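Local coordinates for BMC domain protein (Clostridiales bacterium 1_7_47FAA, PDB 4OLO), which forms part of the shell of a glycyl-radical propanediol bacterial microcompartment and probably binds an iron-sulfur cluster, with a likely part in electron transport, at residues Ala81-Glu84 / Ala85-Glu89; Glu89-Lys92 / Lys93-Ala97. All coordinates share one frame; numbering follows the deposited sequence.

Interaction 1. Residues Ala81-Glu84 / Ala85-Glu89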
ATOM      1  N   ALA B  81      22.465  25.914 -10.499  1.00 66.81           N
ATOM      2  CA  ALA B  81      23.830  25.471 -10.237  1.00 66.65           C
ATOM      3  C   ALA B  81      23.961  24.723  -8.918  1.00 70.67           C
ATOM      4  O   ALA B  81      24.528  23.633  -8.911  1.00 70.67           O
ATOM      5  CB  ALA B  81      24.799  26.645 -10.312  1.00 69.28           C
ATOM      6  N   SER B  82      23.362  25.262  -7.833  1.00 66.84           N
ATOM      7  CA  SER B  82      23.368  24.675  -6.480  1.00 64.55           C
ATOM      8  C   SER B  82      22.566  23.401  -6.436  1.00 68.17           C
ATOM      9  O   SER B  82      23.010  22.423  -5.818  1.00 68.83           O
ATOM     10  CB  SER B  82      22.830  25.666  -5.458  1.00 65.98           C
ATOM     11  OG  SER B  82      23.648  26.832  -5.386  1.00 67.82           O
ATOM     12  N   VAL B  83      21.382  23.397  -7.094  1.00 62.48           N
ATOM     13  CA  VAL B  83      20.509  22.231  -7.155  1.00 60.43           C
ATOM     14  C   VAL B  83      21.225  21.076  -7.920  1.00 65.38           C
ATOM     15  O   VAL B  83      21.307  19.965  -7.401  1.00 62.50           O
ATOM     16  CB  VAL B  83      19.100  22.583  -7.718  1.00 63.42           C
ATOM     17  CG1 VAL B  83      18.305  21.313  -8.056  1.00 62.00           C
ATOM     18  CG2 VAL B  83      18.333  23.447  -6.729  1.00 62.66           C
ATOM     19  N   GLU B  84      21.811  21.379  -9.102  1.00 63.79           N
ATOM     20  CA  GLU B  84      22.540  20.395  -9.893  1.00 64.12           C
ATOM     21  C   GLU B  84      23.749  19.835  -9.137  1.00 67.50           C
ATOM     22  O   GLU B  84      23.957  18.621  -9.144  1.00 68.41           O
ATOM     23  CB  GLU B  84      22.958  20.968 -11.238  1.00 67.99           C
ATOM     24  CG  GLU B  84      21.789  21.129 -12.187  1.00 77.95           C
ATOM     25  CD  GLU B  84      22.074  21.694 -13.564  1.00101.27           C
ATOM     26  OE1 GLU B  84      21.203  21.513 -14.444  1.00102.37           O
ATOM     27  OE2 GLU B  84      23.151  22.300 -13.774  1.00103.27           O
ATOM     28  N   ALA B  85      24.488  20.694  -8.427  1.00 62.55           N
ATOM     29  CA  ALA B  85      25.656  20.284  -7.632  1.00 61.71           C
ATOM     30  C   ALA B  85      25.239  19.353  -6.488  1.00 66.77           C
ATOM     31  O   ALA B  85      25.945  18.363  -6.245  1.00 67.93           O
ATOM     32  CB  ALA B  85      26.386  21.499  -7.088  1.00 61.94           C
ATOM     33  N   ALA B  86      24.093  19.666  -5.793  1.00 60.25           N
ATOM     34  CA  ALA B  86      23.583  18.859  -4.695  1.00 58.63           C
ATOM     35  C   ALA B  86      23.114  17.488  -5.230  1.00 65.51           C
ATOM     36  O   ALA B  86      23.428  16.469  -4.615  1.00 67.31           O
ATOM     37  CB  ALA B  86      22.463  19.585  -3.960  1.00 58.45           C
ATOM     38  N   MET B  87      22.410  17.459  -6.393  1.00 62.68           N
ATOM     39  CA  MET B  87      21.929  16.233  -7.060  1.00 62.65           C
ATOM     40  C   MET B  87      23.124  15.329  -7.401  1.00 66.96           C
ATOM     41  O   MET B  87      23.070  14.126  -7.120  1.00 66.91           O
ATOM     42  CB  MET B  87      21.172  16.551  -8.359  1.00 66.06           C
ATOM     43  CG  MET B  87      19.930  17.402  -8.202  1.00 70.05           C
ATOM     44  SD  MET B  87      18.606  16.572  -7.345  1.00 75.71           S
ATOM     45  CE  MET B  87      17.891  15.555  -8.756  1.00 73.41           C
ATOM     46  N   ASP B  88      24.195  15.906  -7.998  1.00 64.52           N
ATOM     47  CA  ASP B  88      25.426  15.184  -8.355  1.00 67.05           C
ATOM     48  C   ASP B  88      26.064  14.546  -7.118  1.00 70.13           C
ATOM     49  O   ASP B  88      26.487  13.399  -7.183  1.00 71.84           O
ATOM     50  CB  ASP B  88      26.468  16.120  -9.012  1.00 72.15           C
ATOM     51  CG  ASP B  88      26.157  16.649 -10.411  1.00 92.96           C
ATOM     52  OD1 ASP B  88      25.074  16.302 -10.964  1.00 92.34           O
ATOM     53  OD2 ASP B  88      26.959  17.471 -10.928  1.00104.56           O
ATOM     54  N   GLU B  89      26.137  15.287  -6.011  1.00 64.93           N
ATOM     55  CA  GLU B  89      26.700  14.811  -4.749  1.00 65.26           C
ATOM     56  C   GLU B  89      25.929  13.635  -4.184  1.00 67.85           C
ATOM     57  O   GLU B  89      26.544  12.660  -3.745  1.00 69.14           O
ATOM     58  CB  GLU B  89      26.759  15.932  -3.713  1.00 66.82           C
ATOM     59  CG  GLU B  89      28.169  16.305  -3.292  1.00 92.67           C
ATOM     60  CD  GLU B  89      29.122  15.160  -2.958  1.00125.86           C
ATOM     61  OE1 GLU B  89      28.930  14.508  -1.905  1.00123.98           O
ATOM     62  OE2 GLU B  89      30.059  14.919  -3.756  1.00115.87           O
TER

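Interaction 2. Residues Glu89-Lys92 / Lys93-Ala97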
ATOM      1  N   GLU B  89      26.137  15.287  -6.011  1.00 64.93           N
ATOM      2  CA  GLU B  89      26.700  14.811  -4.749  1.00 65.26           C
ATOM      3  C   GLU B  89      25.929  13.635  -4.184  1.00 67.85           C
ATOM      4  O   GLU B  89      26.544  12.660  -3.745  1.00 69.14           O
ATOM      5  CB  GLU B  89      26.759  15.932  -3.713  1.00 66.82           C
ATOM      6  CG  GLU B  89      28.169  16.305  -3.292  1.00 92.67           C
ATOM      7  CD  GLU B  89      29.122  15.160  -2.958  1.00125.86           C
ATOM      8  OE1 GLU B  89      28.930  14.508  -1.905  1.00123.98           O
ATOM      9  OE2 GLU B  89      30.059  14.919  -3.756  1.00115.87           O
ATOM     10  N   ILE B  90      24.575  13.727  -4.207  1.00 62.09           N
ATOM     11  CA  ILE B  90      23.663  12.684  -3.728  1.00 60.38           C
ATOM     12  C   ILE B  90      23.881  11.399  -4.529  1.00 68.42           C
ATOM     13  O   ILE B  90      24.036  10.331  -3.935  1.00 71.32           O
ATOM     14  CB  ILE B  90      22.187  13.151  -3.746  1.00 60.65           C
ATOM     15  CG1 ILE B  90      21.936  14.250  -2.691  1.00 59.57           C
ATOM     16  CG2 ILE B  90      21.254  11.968  -3.533  1.00 61.16           C
ATOM     17  CD1 ILE B  90      20.744  15.135  -2.964  1.00 60.35           C
ATOM     18  N   ARG B  91      23.918  11.520  -5.867  1.00 64.91           N
ATOM     19  CA  ARG B  91      24.099  10.420  -6.794  1.00 66.73           C
ATOM     20  C   ARG B  91      25.471   9.760  -6.587  1.00 74.04           C
ATOM     21  O   ARG B  91      25.537   8.541  -6.536  1.00 75.65           O
ATOM     22  CB  ARG B  91      23.864  10.922  -8.237  1.00 65.01           C
ATOM     23  CG  ARG B  91      24.297   9.981  -9.342  1.00 65.05           C
ATOM     24  CD  ARG B  91      23.295   8.888  -9.673  1.00 81.93           C
ATOM     25  NE  ARG B  91      23.862   7.966 -10.668  1.00113.60           N
ATOM     26  CZ  ARG B  91      23.190   7.425 -11.684  1.00140.13           C
ATOM     27  NH1 ARG B  91      21.893   7.681 -11.848  1.00127.57           N
ATOM     28  NH2 ARG B  91      23.806   6.623 -12.543  1.00133.73           N
ATOM     29  N   LYS B  92      26.537  10.560  -6.425  1.00 72.06           N
ATOM     30  CA  LYS B  92      27.906  10.098  -6.190  1.00 74.66           C
ATOM     31  C   LYS B  92      27.993   9.305  -4.878  1.00 80.22           C
ATOM     32  O   LYS B  92      28.583   8.226  -4.863  1.00 81.66           O
ATOM     33  CB  LYS B  92      28.885  11.284  -6.198  1.00 78.58           C
ATOM     34  CG  LYS B  92      30.358  10.935  -6.026  1.00 98.74           C
ATOM     35  CD  LYS B  92      31.199  12.201  -5.833  1.00113.79           C
ATOM     36  CE  LYS B  92      32.653  11.903  -5.592  1.00133.71           C
ATOM     37  NZ  LYS B  92      33.479  13.135  -5.696  1.00145.48           N
ATOM     38  N   LYS B  93      27.380   9.815  -3.797  1.00 76.35           N
ATOM     39  CA  LYS B  93      27.380   9.141  -2.503  1.00 77.12           C
ATOM     40  C   LYS B  93      26.549   7.868  -2.535  1.00 84.04           C
ATOM     41  O   LYS B  93      26.890   6.896  -1.864  1.00 86.11           O
ATOM     42  CB  LYS B  93      26.918  10.086  -1.391  1.00 78.64           C
ATOM     43  CG  LYS B  93      27.883  11.252  -1.142  1.00 93.95           C
ATOM     44  CD  LYS B  93      28.684  11.096   0.122  1.00115.26           C
ATOM     45  CE  LYS B  93      29.566  12.302   0.390  1.00140.24           C
ATOM     46  NZ  LYS B  93      30.353  12.177   1.647  1.00152.16           N
ATOM     47  N   GLU B  94      25.494   7.846  -3.365  1.00 81.89           N
ATOM     48  CA  GLU B  94      24.622   6.680  -3.508  1.00 83.17           C
ATOM     49  C   GLU B  94      25.318   5.487  -4.139  1.00 94.60           C
ATOM     50  O   GLU B  94      25.123   4.370  -3.667  1.00 95.61           O
ATOM     51  CB  GLU B  94      23.296   7.024  -4.207  1.00 82.50           C
ATOM     52  CG  GLU B  94      22.215   5.952  -4.092  1.00 97.75           C
ATOM     53  CD  GLU B  94      21.855   5.369  -2.726  1.00118.20           C
ATOM     54  OE1 GLU B  94      21.383   4.206  -2.691  1.00108.63           O
ATOM     55  OE2 GLU B  94      22.049   6.057  -1.694  1.00100.33           O
ATOM     56  N   THR B  95      26.160   5.715  -5.163  1.00 97.86           N
ATOM     57  CA  THR B  95      26.887   4.635  -5.842  1.00103.80           C
ATOM     58  C   THR B  95      27.821   3.863  -4.889  1.00117.76           C
ATOM     59  O   THR B  95      27.886   2.628  -4.985  1.00120.76           O
ATOM     60  CB  THR B  95      27.423   5.039  -7.226  1.00107.32           C
ATOM     61  OG1 THR B  95      28.556   5.892  -7.061  1.00111.87           O
ATOM     62  CG2 THR B  95      26.344   5.707  -8.101  1.00 96.05           C
ATOM     63  N   GLU B  96      28.422   4.581  -3.886  1.00117.63           N
ATOM     64  CA  GLU B  96      29.256   4.058  -2.787  1.00121.00           C
ATOM     65  C   GLU B  96      30.258   2.941  -3.193  1.00133.36           C
ATOM     66  O   GLU B  96      30.334   1.886  -2.538  1.00136.88           O
ATOM     67  CB  GLU B  96      28.378   3.679  -1.548  1.00121.56           C
ATOM     68  CG  GLU B  96      27.433   2.487  -1.740  1.00131.83           C
ATOM     69  CD  GLU B  96      26.264   2.296  -0.789  1.00144.64           C
ATOM     70  OE1 GLU B  96      25.988   3.207   0.024  1.00117.14           O
ATOM     71  OE2 GLU B  96      25.603   1.236  -0.880  1.00143.72           O
ATOM     72  N   ALA B  97      31.021   3.171  -4.286  1.00131.65           N
ATOM     73  CA  ALA B  97      32.007   2.188  -4.740  1.00135.53           C
ATOM     74  C   ALA B  97      33.322   2.413  -3.975  1.00140.47           C
ATOM     75  O   ALA B  97      34.323   2.868  -4.538  1.00142.08           O
ATOM     76  CB  ALA B  97      32.206   2.283  -6.251  1.00137.65           C
TER

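Interaction 1. Residues Ala81-Glu84 / Ala85-Glu89
Ala85 meets Ala81 one helical turn back. Ala85 N donates a hydrogen bond to Ala81 O at 3.0 Å. The methyl carbon faces the same carbonyl: Ala85 CB is 3.4 Å from Ala81 O and also close to Ser82 O. Ala86 repeats this pattern on Ser82, with its N bonded to Ser82 O.

Val83 adds a side-chain contact to the backbone one. Its carbonyl oxygen accepts the N-H of Met87 in a nearly straight bond, Val83 O to Met87 N 2.9 Å, with an N-H...O angle of 163°. Met87 CG stays beside its own backbone N (chi1 -61°), which brings it against the same oxygen, Met87 CG to Val83 O 3.0 Å. Val83 CG1 then meets Met87 CG at 4.2 Å, a modest apolar touch. Two further bends, at chi2 and chi3, carry the sulfur and terminal methyl of Met87 away from the preceding turn.

These bonds from residue i+4 to residue i make a regular alpha-helical course. The helix, 80-95, follows strand 73-78 and packs on the antiparallel sheet of the BMC domain. Val83 lies on Ile5 and Val58 of that sheet, and Met87 on Tyr3. Near the start of the helix, Ser82 OG is hydrogen-bonded to Asp79 OD1.

Glu84 joins through its backbone and the base of its side chain, where CB touches Ala85 N. Glu84 O accepts Asp88 N at 3.0 Å, and Asp88 turns its carboxylate back over this turn, with Asp88 OD1 3.2 Å from Glu84 O. Both of those oxygens are acceptors, so no hydrogen bond joins them, and the closeness is probably slightly unfavourable. Glu84 runs extended, away from Asp88. Glu84 OE1 forms a salt bridge with Lys7 NZ, while Glu84 OE2 and Asp88 OD2 stay 6.8 Å apart.

Interaction 2. Residues Glu89-Lys92 / Lys93-Ala97
Glu89 and Lys93 touch through both backbone and side chain. Lys93 N donates to Glu89 O at 3.0 Å. Glu89 bends at chi2, and its OE1 lies across the aliphatic chain of Lys93, with Glu89 OE1 3.2 Å from Lys93 CE. The ammonium group is farther off, Glu89 OE1 to Lys93 NZ 4.5 Å. That is beyond a salt bridge, though some charge attraction is likely.

The tighter part is the backbone. Glu94 N bonds to Ile90 O at 2.9 Å, and Thr95 N bonds to Arg91 O. Thr95 also uses its hydroxyl: with chi1 at 75°, Thr95 OG1 turns back to donate to Lys92 O at 3.2 Å. Thr95 CG2 sits near Arg91 O and makes a loose, oblique approach to Arg91 NE. At Glu96 phi becomes positive and the helix gives way to loop. The looser side is open to solvent: Lys92 and Lys93 are exposed, and so is Arg91, although its side chain also touches Tyr3.

Glu94 sends its carboxylate away from this turn, to a salt bridge with Arg4 of the second subunit. On the buried side, Ile90 packs against Ala48, Val51 and Ala52 of helix 42-53 and Tyr3 of strand 2-7.

Both interactions belong to helix 80-95, and Glu89 is the residue they share. Their centres are about 12 Å apart. Interaction 1 is the more central and is partly buried. Its Val83 packs on strands 2-7 and 58-63, and Met87 on strand 2-7, all of the same subunit. The charge of Glu84 is met outside the contact, by Lys7 of the same chain. Interaction 2 is a surface contact at the C-terminal end of the helix. It has one buried residue, while the rest is mostly charged and exposed. No other chain of the assembly touches interaction 1. Both contacts keep to strand 2-7, but only interaction 2 adds helix 42-53 and a partner in a second subunit.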